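Local structure of xyloglucanase (Paenibacillus pabuli, 2JEP) at residues K77-G82 with E122-I127; Q114-A119 with S169-R174; I128-D133 with Q162-K167. The protein hydrolyses xyloglucan of the plant cell wall, acting as a glycoside hydrolase family 5 xyloglucanase built on a TIM-barrel fold. All coordinates share one frame; numbering follows the deposited sequence. Where two conformers were deposited one is given.

Interaction 1. Residues K77-G82 with E122-I127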
loop_
_atom_site.group_PDB
_atom_site.type_symbol
_atom_site.label_atom_id
_atom_site.label_comp_id
_atom_site.label_asym_id
_atom_site.label_seq_id
_atom_site.Cartn_x
_atom_site.Cartn_y
_atom_site.Cartn_z
ATOM N N LYS A 77 -6.356 -11.824 14.810
ATOM C CA LYS A 77 -5.865 -13.048 14.162
ATOM C C LYS A 77 -4.629 -12.767 13.313
ATOM O O LYS A 77 -3.649 -13.532 13.330
ATOM C CB LYS A 77 -6.986 -13.652 13.318
ATOM C CG LYS A 77 -6.737 -15.036 12.783
ATOM C CD LYS A 77 -6.847 -16.088 13.880
ATOM C CE LYS A 77 -6.479 -17.459 13.340
ATOM N NZ LYS A 77 -6.558 -18.498 14.402
ATOM N N VAL A 78 -4.660 -11.654 12.583
ATOM C CA VAL A 78 -3.519 -11.258 11.757
ATOM C C VAL A 78 -2.303 -10.969 12.665
ATOM O O VAL A 78 -1.162 -11.394 12.369
ATOM C CB VAL A 78 -3.908 -10.056 10.867
ATOM C CG1 VAL A 78 -2.701 -9.467 10.182
ATOM C CG2 VAL A 78 -4.953 -10.477 9.841
ATOM N N LYS A 79 -2.525 -10.254 13.773
ATOM C CA LYS A 79 -1.444 -10.016 14.732
ATOM C C LYS A 79 -0.885 -11.346 15.282
ATOM O O LYS A 79 0.326 -11.511 15.433
ATOM C CB LYS A 79 -1.957 -9.132 15.878
ATOM C CG LYS A 79 -1.019 -8.981 17.086
ATOM C CD LYS A 79 -1.635 -8.058 18.092
ATOM C CE LYS A 79 -0.883 -8.073 19.406
ATOM N NZ LYS A 79 -1.490 -7.119 20.408
ATOM N N ALA A 80 -1.773 -12.276 15.616
ATOM C CA ALA A 80 -1.352 -13.569 16.170
ATOM C C ALA A 80 -0.482 -14.340 15.182
ATOM O O ALA A 80 0.351 -15.148 15.578
ATOM C CB ALA A 80 -2.591 -14.401 16.612
ATOM N N ALA A 81 -0.689 -14.099 13.887
ATOM C CA ALA A 81 0.121 -14.739 12.834
ATOM C C ALA A 81 1.500 -14.104 12.691
ATOM O O ALA A 81 2.308 -14.668 11.973
ATOM C CB ALA A 81 -0.602 -14.705 11.480
ATOM N N GLY A 82 1.761 -12.972 13.354
ATOM C CA GLY A 82 3.068 -12.385 13.424
ATOM C C GLY A 82 3.258 -11.078 12.686
ATOM O O GLY A 82 4.322 -10.471 12.771
ATOM N N GLU A 122 -4.186 -2.558 19.329
ATOM C CA GLU A 122 -3.427 -3.792 19.480
ATOM C C GLU A 122 -1.924 -3.588 19.334
ATOM O O GLU A 122 -1.164 -4.545 19.300
ATOM C CB GLU A 122 -3.909 -4.836 18.476
ATOM C CG GLU A 122 -5.276 -5.384 18.760
ATOM C CD GLU A 122 -5.314 -6.217 20.030
ATOM O OE1 GLU A 122 -4.345 -6.966 20.247
ATOM O OE2 GLU A 122 -6.298 -6.119 20.804
ATOM N N GLY A 123 -1.478 -2.343 19.303
ATOM C CA GLY A 123 -0.043 -2.089 19.299
ATOM C C GLY A 123 0.585 -2.171 17.917
ATOM O O GLY A 123 1.807 -2.124 17.795
ATOM N N LEU A 124 -0.241 -2.289 16.875
ATOM C CA LEU A 124 0.275 -2.457 15.514
ATOM C C LEU A 124 0.556 -1.104 14.872
ATOM O O LEU A 124 -0.048 -0.107 15.241
ATOM C CB LEU A 124 -0.766 -3.205 14.682
ATOM C CG LEU A 124 -1.088 -4.610 15.191
ATOM C CD1 LEU A 124 -2.317 -5.157 14.495
ATOM C CD2 LEU A 124 0.091 -5.579 15.018
ATOM N N TYR A 125 1.458 -1.087 13.895
ATOM C CA TYR A 125 1.573 0.036 12.987
ATOM C C TYR A 125 0.387 -0.036 12.023
ATOM O O TYR A 125 -0.074 -1.133 11.667
ATOM C CB TYR A 125 2.886 -0.031 12.206
ATOM C CG TYR A 125 4.049 0.528 12.986
ATOM C CD1 TYR A 125 4.747 -0.252 13.908
ATOM C CD2 TYR A 125 4.440 1.843 12.826
ATOM C CE1 TYR A 125 5.787 0.291 14.659
ATOM C CE2 TYR A 125 5.480 2.374 13.550
ATOM C CZ TYR A 125 6.145 1.608 14.455
ATOM O OH TYR A 125 7.204 2.182 15.169
ATOM N N VAL A 126 -0.081 1.127 11.606
ATOM C CA VAL A 126 -1.256 1.233 10.763
ATOM C C VAL A 126 -0.988 2.269 9.692
ATOM O O VAL A 126 -0.474 3.352 10.008
ATOM C CB VAL A 126 -2.490 1.676 11.576
ATOM C CG1 VAL A 126 -3.744 1.689 10.688
ATOM C CG2 VAL A 126 -2.693 0.784 12.797
ATOM N N ILE A 127 -1.331 1.935 8.441
ATOM C CA ILE A 127 -1.230 2.876 7.336
ATOM C C ILE A 127 -2.643 3.097 6.788
ATOM O O ILE A 127 -3.342 2.117 6.520
ATOM C CB ILE A 127 -0.349 2.315 6.198
ATOM C CG1 ILE A 127 1.068 1.984 6.691
ATOM C CG2 ILE A 127 -0.343 3.275 4.984
ATOM C CD1 ILE A 127 1.873 1.113 5.728
#
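Lys79 lays the root of its side chain obliquely across the isobutyl end of Leu124, CG of the lysine standing 4.1 Å from Leu124 CD2. CG lies opposite the backbone N (chi1 170°), and every later torsion is extended, so the straight chain runs past the leucine and carries its ammonium group to Glu122. There NZ donates twice: to the Glu122 main-chain O at 2.8 Å, and to Glu122 OE1 at 2.9 Å in a salt bridge. The first bond meets the carbonyl well off its axis, at a C=O...N angle of 129°. The second uses the anti side of the carboxylate, 27° out of its plane. A bend at chi2 of Glu122 brings OE1 to the same NZ that the main-chain O accepts from, and the two side chains cross at about a right angle. Next along, Gly123 has positive phi and is the C-prime residue of the Schellman motif closing helix 106-120. The two bonds of Lys79 tie helix 72-80 to this turn, which leads into barrel strand 125-128. Two oxygens of one residue gripping NZ restrict where the ammonium can sit, and a positive charge beside a helix C-terminus is probably favourable electrostatically.

Interaction 2. Residues Q114-A119 with S169-R174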
loop_
_atom_site.group_PDB
_atom_site.type_symbol
_atom_site.label_atom_id
_atom_site.label_comp_id
_atom_site.label_asym_id
_atom_site.label_seq_id
_atom_site.Cartn_x
_atom_site.Cartn_y
_atom_site.Cartn_z
ATOM N N GLN A 114 -12.835 3.687 13.654
ATOM C CA GLN A 114 -13.052 2.461 14.401
ATOM C C GLN A 114 -12.128 1.337 13.888
ATOM O O GLN A 114 -11.527 0.609 14.672
ATOM C CB GLN A 114 -14.527 2.062 14.324
ATOM C CG GLN A 114 -14.936 0.991 15.291
ATOM C CD GLN A 114 -15.137 1.480 16.719
ATOM O OE1 GLN A 114 -15.597 0.728 17.579
ATOM N NE2 GLN A 114 -14.777 2.727 16.986
ATOM N N VAL A 115 -12.017 1.199 12.578
ATOM C CA VAL A 115 -11.199 0.150 12.009
ATOM C C VAL A 115 -9.710 0.402 12.303
ATOM O O VAL A 115 -8.964 -0.536 12.655
ATOM C CB VAL A 115 -11.496 0.003 10.509
ATOM C CG1 VAL A 115 -10.559 -1.023 9.834
ATOM C CG2 VAL A 115 -12.968 -0.426 10.307
ATOM N N VAL A 116 -9.268 1.653 12.168
ATOM C CA VAL A 116 -7.911 2.013 12.579
ATOM C C VAL A 116 -7.678 1.569 14.019
ATOM O O VAL A 116 -6.648 0.976 14.340
ATOM C CB VAL A 116 -7.664 3.512 12.412
ATOM C CG1 VAL A 116 -6.412 3.957 13.222
ATOM C CG2 VAL A 116 -7.537 3.864 10.946
ATOM N N ASP A 117 -8.630 1.879 14.905
ATOM C CA ASP A 117 -8.454 1.530 16.301
ATOM C C ASP A 117 -8.333 0.023 16.542
ATOM O O ASP A 117 -7.634 -0.409 17.460
ATOM C CB ASP A 117 -9.604 2.085 17.135
ATOM C CG ASP A 117 -9.542 3.579 17.341
ATOM O OD1 ASP A 117 -8.471 4.173 17.096
ATOM O OD2 ASP A 117 -10.581 4.112 17.837
ATOM N N TYR A 118 -8.997 -0.805 15.730
ATOM C CA TYR A 118 -8.843 -2.252 15.894
ATOM C C TYR A 118 -7.383 -2.659 15.837
ATOM O O TYR A 118 -6.973 -3.555 16.538
ATOM C CB TYR A 118 -9.585 -3.049 14.816
ATOM C CG TYR A 118 -11.091 -2.893 14.739
ATOM C CD1 TYR A 118 -11.822 -2.354 15.765
ATOM C CD2 TYR A 118 -11.777 -3.285 13.598
ATOM C CE1 TYR A 118 -13.210 -2.198 15.655
ATOM C CE2 TYR A 118 -13.138 -3.159 13.502
ATOM C CZ TYR A 118 -13.854 -2.594 14.518
ATOM O OH TYR A 118 -15.216 -2.455 14.369
ATOM N N ALA A 119 -6.621 -2.018 14.957
ATOM C CA ALA A 119 -5.179 -2.295 14.797
ATOM C C ALA A 119 -4.334 -1.468 15.756
ATOM O O ALA A 119 -3.434 -1.992 16.431
ATOM C CB ALA A 119 -4.734 -2.036 13.349
ATOM N N SER A 169 -5.393 13.377 14.520
ATOM C CA SER A 169 -4.239 14.158 14.932
ATOM C C SER A 169 -3.575 13.715 16.215
ATOM O O SER A 169 -2.363 13.901 16.355
ATOM C CB SER A 169 -4.578 15.639 15.025
ATOM O OG SER A 169 -5.455 15.875 16.100
ATOM N N ASN A 170 -4.323 13.080 17.120
ATOM C CA ASN A 170 -3.742 12.703 18.399
ATOM C C ASN A 170 -3.098 11.312 18.413
ATOM O O ASN A 170 -2.512 10.906 19.417
ATOM C CB ASN A 170 -4.780 12.858 19.512
ATOM C CG ASN A 170 -5.249 14.312 19.679
ATOM O OD1 ASN A 170 -4.463 15.251 19.559
ATOM N ND2 ASN A 170 -6.539 14.488 19.929
ATOM N N TYR A 171 -3.174 10.593 17.298
ATOM C CA TYR A 171 -2.546 9.279 17.224
ATOM C C TYR A 171 -1.028 9.392 17.141
ATOM O O TYR A 171 -0.497 10.309 16.518
ATOM C CB TYR A 171 -3.061 8.518 15.995
ATOM C CG TYR A 171 -4.470 8.019 16.173
ATOM C CD1 TYR A 171 -5.551 8.897 16.283
ATOM C CD2 TYR A 171 -4.742 6.656 16.256
ATOM C CE1 TYR A 171 -6.841 8.441 16.471
ATOM C CE2 TYR A 171 -6.045 6.194 16.431
ATOM C CZ TYR A 171 -7.099 7.088 16.552
ATOM O OH TYR A 171 -8.403 6.693 16.745
ATOM N N ASN A 172 -0.324 8.467 17.790
ATOM C CA ASN A 172 1.130 8.485 17.819
ATOM C C ASN A 172 1.735 8.006 16.498
ATOM O O ASN A 172 1.007 7.819 15.499
ATOM C CB ASN A 172 1.674 7.781 19.074
ATOM C CG ASN A 172 1.584 6.279 19.033
ATOM O OD1 ASN A 172 1.405 5.677 17.975
ATOM N ND2 ASN A 172 1.738 5.646 20.216
ATOM N N ASP A 173 3.052 7.823 16.482
ATOM C CA ASP A 173 3.771 7.528 15.260
ATOM C C ASP A 173 3.516 6.124 14.725
ATOM O O ASP A 173 4.017 5.795 13.638
ATOM C CB ASP A 173 5.275 7.722 15.412
ATOM C CG ASP A 173 5.705 9.179 15.424
ATOM O OD1 ASP A 173 4.882 10.096 15.253
ATOM O OD2 ASP A 173 6.932 9.386 15.586
ATOM N N ARG A 174 2.761 5.297 15.444
ATOM C CA ARG A 174 2.316 4.024 14.879
ATOM C C ARG A 174 1.281 4.209 13.769
ATOM O O ARG A 174 1.062 3.284 13.001
ATOM C CB ARG A 174 1.829 3.045 15.946
ATOM C CG ARG A 174 2.998 2.346 16.663
ATOM C CD ARG A 174 2.554 1.203 17.577
ATOM N NE ARG A 174 1.751 1.687 18.706
ATOM C CZ ARG A 174 0.423 1.633 18.801
ATOM N NH1 ARG A 174 -0.306 1.144 17.809
ATOM N NH2 ARG A 174 -0.196 2.105 19.896
#
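Asp117 and Tyr171 mark the closest backbone approach, their CA atoms 9.8 Å apart, a separation bridged here by side chains. Residues 114-119 are continuous helix within 106-120, whereas 169-174 form an irregular link between helix 150-167 and strand 175-178. No backbone hydrogen bond joins the two segments, and they bury 134 Å² in all. Tyr171 points at the helix and does the bridging. Its OH donates to Asp117 OD1 over a short 2.5 Å, reaching the syn side of the carboxylate and lying 19° out of the carboxylate plane. OD1 in turn sits at the ring edge, and carboxylate and ring are nearly coplanar, with planes 16° apart. Asp117 leaves the helix beside the contact, not straight at it; a chi1 of -74°, with CG opposite the carbonyl carbon, swings the acid group across to the phenol. The same OH is also bonded by Gln113 NE2, from the preceding turn of the helix, so the phenol oxygen has polar partners on two helix residues. In the TIM barrel this ties the C-terminal part of helix 106-120 to the loop before strand 175-178, near the N-terminal ends of the strands. Closer to the barrel wall the contact turns apolar: Val116 CG1 packs obliquely against the Tyr171 ring, 3.9 Å from CE2. Phe168 meets the same ring edge-to-face, and Tyr120 also meets this ring. Beyond the tyrosine the loop is shaped by an Asx turn, in which Asn172 OD1 accepts from Arg174 N at 2.9 Å, the donor standing above the side-chain carbonyl plane. The main-chain O of Tyr171 accepts from Arg220 and Asn216, in the loop before strand 222-225.

Interaction 3. Residues I128-D133 with Q162-K167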
loop_
_atom_site.group_PDB
_atom_site.type_symbol
_atom_site.label_atom_id
_atom_site.label_comp_id
_atom_site.label_asym_id
_atom_site.label_seq_id
_atom_site.Cartn_x
_atom_site.Cartn_y
_atom_site.Cartn_z
ATOM N N ILE A 128 -3.060 4.354 6.628
ATOM C CA ILE A 128 -4.319 4.688 5.949
ATOM C C ILE A 128 -4.001 5.560 4.741
ATOM O O ILE A 128 -3.084 6.378 4.777
ATOM C CB ILE A 128 -5.357 5.379 6.850
ATOM C CG1 ILE A 128 -4.832 6.678 7.456
ATOM C CG2 ILE A 128 -5.831 4.397 7.889
ATOM C CD1 ILE A 128 -5.877 7.422 8.293
ATOM N N ASN A 129 -4.748 5.378 3.654
ATOM C CA ASN A 129 -4.458 6.078 2.403
ATOM C C ASN A 129 -5.716 6.687 1.775
ATOM O O ASN A 129 -6.780 6.727 2.411
ATOM C CB ASN A 129 -3.729 5.140 1.437
ATOM C CG ASN A 129 -4.622 4.071 0.839
ATOM O OD1 ASN A 129 -5.823 4.068 1.072
ATOM N ND2 ASN A 129 -4.041 3.186 0.030
ATOM N N ILE A 130 -5.577 7.210 0.554
ATOM C CA ILE A 130 -6.714 7.507 -0.328
ATOM C C ILE A 130 -6.522 6.590 -1.520
ATOM O O ILE A 130 -5.506 6.660 -2.204
ATOM C CB ILE A 130 -6.757 8.981 -0.739
ATOM C CG1 ILE A 130 -7.004 9.864 0.487
ATOM C CG2 ILE A 130 -7.797 9.187 -1.850
ATOM C CD1 ILE A 130 -7.083 11.372 0.172
ATOM N N HIS A 131 -7.472 5.670 -1.739
ATOM C CA HIS A 131 -7.195 4.496 -2.573
ATOM C C HIS A 131 -7.898 4.514 -3.930
ATOM O O HIS A 131 -7.282 4.848 -4.969
ATOM C CB HIS A 131 -7.515 3.236 -1.749
ATOM C CG HIS A 131 -6.919 1.978 -2.282
ATOM N ND1 HIS A 131 -5.739 1.448 -1.799
ATOM C CD2 HIS A 131 -7.349 1.128 -3.247
ATOM C CE1 HIS A 131 -5.479 0.320 -2.436
ATOM N NE2 HIS A 131 -6.429 0.111 -3.332
ATOM N N GLY A 132 -9.193 4.202 -3.959
ATOM C CA GLY A 132 -9.887 4.136 -5.254
ATOM C C GLY A 132 -9.963 5.473 -5.982
ATOM O O GLY A 132 -10.069 5.532 -7.208
ATOM N N ASP A 133 -9.933 6.561 -5.199
ATOM C CA ASP A 133 -10.141 7.881 -5.730
ATOM C C ASP A 133 -9.130 8.278 -6.794
ATOM O O ASP A 133 -9.410 9.165 -7.589
ATOM C CB ASP A 133 -10.066 8.915 -4.608
ATOM C CG ASP A 133 -11.058 8.661 -3.492
ATOM O OD1 ASP A 133 -11.014 7.570 -2.879
ATOM O OD2 ASP A 133 -11.899 9.568 -3.224
ATOM N N GLN A 162 -7.020 17.547 4.885
ATOM C CA GLN A 162 -7.160 18.355 6.107
ATOM C C GLN A 162 -8.072 17.629 7.086
ATOM O O GLN A 162 -7.792 17.553 8.294
ATOM C CB GLN A 162 -7.778 19.716 5.796
ATOM C CG GLN A 162 -6.887 20.779 5.250
ATOM C CD GLN A 162 -7.630 22.097 5.060
ATOM O OE1 GLN A 162 -8.838 22.161 5.233
ATOM N NE2 GLN A 162 -6.904 23.146 4.697
ATOM N N GLN A 163 -9.193 17.149 6.574
ATOM C CA GLN A 163 -10.188 16.473 7.417
ATOM C C GLN A 163 -9.718 15.136 7.952
ATOM O O GLN A 163 -9.936 14.819 9.115
ATOM C CB GLN A 163 -11.481 16.298 6.632
ATOM C CG GLN A 163 -12.174 17.594 6.299
ATOM C CD GLN A 163 -13.294 17.364 5.345
ATOM O OE1 GLN A 163 -14.372 16.900 5.741
ATOM N NE2 GLN A 163 -13.055 17.642 4.073
ATOM N N ILE A 164 -9.105 14.318 7.104
ATOM C CA ILE A 164 -8.629 13.002 7.592
ATOM C C ILE A 164 -7.548 13.241 8.646
ATOM O O ILE A 164 -7.553 12.640 9.726
ATOM C CB ILE A 164 -8.025 12.169 6.425
ATOM C CG1 ILE A 164 -9.052 11.873 5.337
ATOM C CG2 ILE A 164 -7.388 10.885 6.966
ATOM C CD1 ILE A 164 -8.435 11.433 4.002
ATOM N N ALA A 165 -6.605 14.134 8.349
ATOM C CA ALA A 165 -5.514 14.374 9.288
ATOM C C ALA A 165 -6.052 14.892 10.624
ATOM O O ALA A 165 -5.653 14.434 11.687
ATOM C CB ALA A 165 -4.476 15.339 8.704
ATOM N N THR A 166 -6.974 15.849 10.554
ATOM C CA THR A 166 -7.564 16.404 11.773
ATOM C C THR A 166 -8.216 15.289 12.618
ATOM O O THR A 166 -8.051 15.249 13.836
ATOM C CB THR A 166 -8.541 17.505 11.434
ATOM O OG1 THR A 166 -7.823 18.585 10.838
ATOM C CG2 THR A 166 -9.270 18.020 12.674
ATOM N N LYS A 167 -8.919 14.364 11.976
ATOM C CA LYS A 167 -9.610 13.286 12.702
ATOM C C LYS A 167 -8.616 12.448 13.512
ATOM O O LYS A 167 -8.918 11.973 14.609
ATOM C CB LYS A 167 -10.342 12.380 11.688
ATOM C CG LYS A 167 -11.249 11.302 12.249
ATOM C CD LYS A 167 -12.485 11.895 12.870
ATOM C CE LYS A 167 -13.451 10.820 13.343
ATOM N NZ LYS A 167 -14.517 11.448 14.160
#
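Ile164 meets two isoleucines, Ile128 and Ile130, with two separate branches, and these aliphatic contacts make up the dense part of the interface. Its CG2 lies 4.0 Å from Ile128 CD1, the two side chains sliding past each other in opposite directions. Its CD1 lies 4.1 Å from both CG1 and CD1 of Ile130, where the chains cross at a slant. Ile128 carries CG1 between its backbone N and carbonyl carbon (chi1 58°), and an extended chi2 then sends CD1 out to the helix. Ile130 starts off alongside the helix and comes nearer through its CG1-CD1 arm. All three residues are buried, but the segments hide just 112 Å² from each other and share no hydrogen bond; CA atoms of Ile128 and Ile164 remain 9.5 Å apart, so the contact is made by side chains and not by backbone.

Away from this seam the character changes. On the far side of the helix, exposed Thr166 turns its OG1 back to Gln162 O at 2.7 Å, while Thr166 N bonds the same oxygen from the opposite face of its plane. Gln163 and Lys167 are partly exposed: Gln163 bonds the main-chain O of Tyr102 and N of Ile104, and Lys167 NZ bonds Asn110 OD1. Asn129 and His131, by contrast, are polar but buried, toward the interior of the barrel. Asn129 points away from the helix and donates through ND2 to His131 ND1 at 3.0 Å, with the bond near both the amide and the imidazole plane. Asn129 OD1 is held by Val90 N, and its side chain touches Glu178. Apolar residues facing the helix and polar ones facing the other way, at the C-terminal end of strand 125-128, fit a beta-alpha unit of a TIM barrel, where that end of the strands carries the active site.

How the interactions relate
Strand 125-128 and the residues at its ends belong to interactions 1 and 3; interaction 2 flanks it, between the preceding helix and the loop before the next strand. Interaction 3 is fully buried and purely aliphatic, joining the strand's outgoing end to the helix that follows. Interactions 1 and 2 lie nearer the surface, and polar bonds dominate them: a salt bridge with a carbonyl bond in the first, a phenol-carboxylate bond in the second. They also touch, Val126 N lying 2.8 Å from Arg174 O in a probable backbone hydrogen bond at the start of the neighbouring strand. Interactions 2 and 3 meet through Val116 CG2 and Ile128 CG2, 3.5 Å apart; 1 and 3 adjoin along the strand.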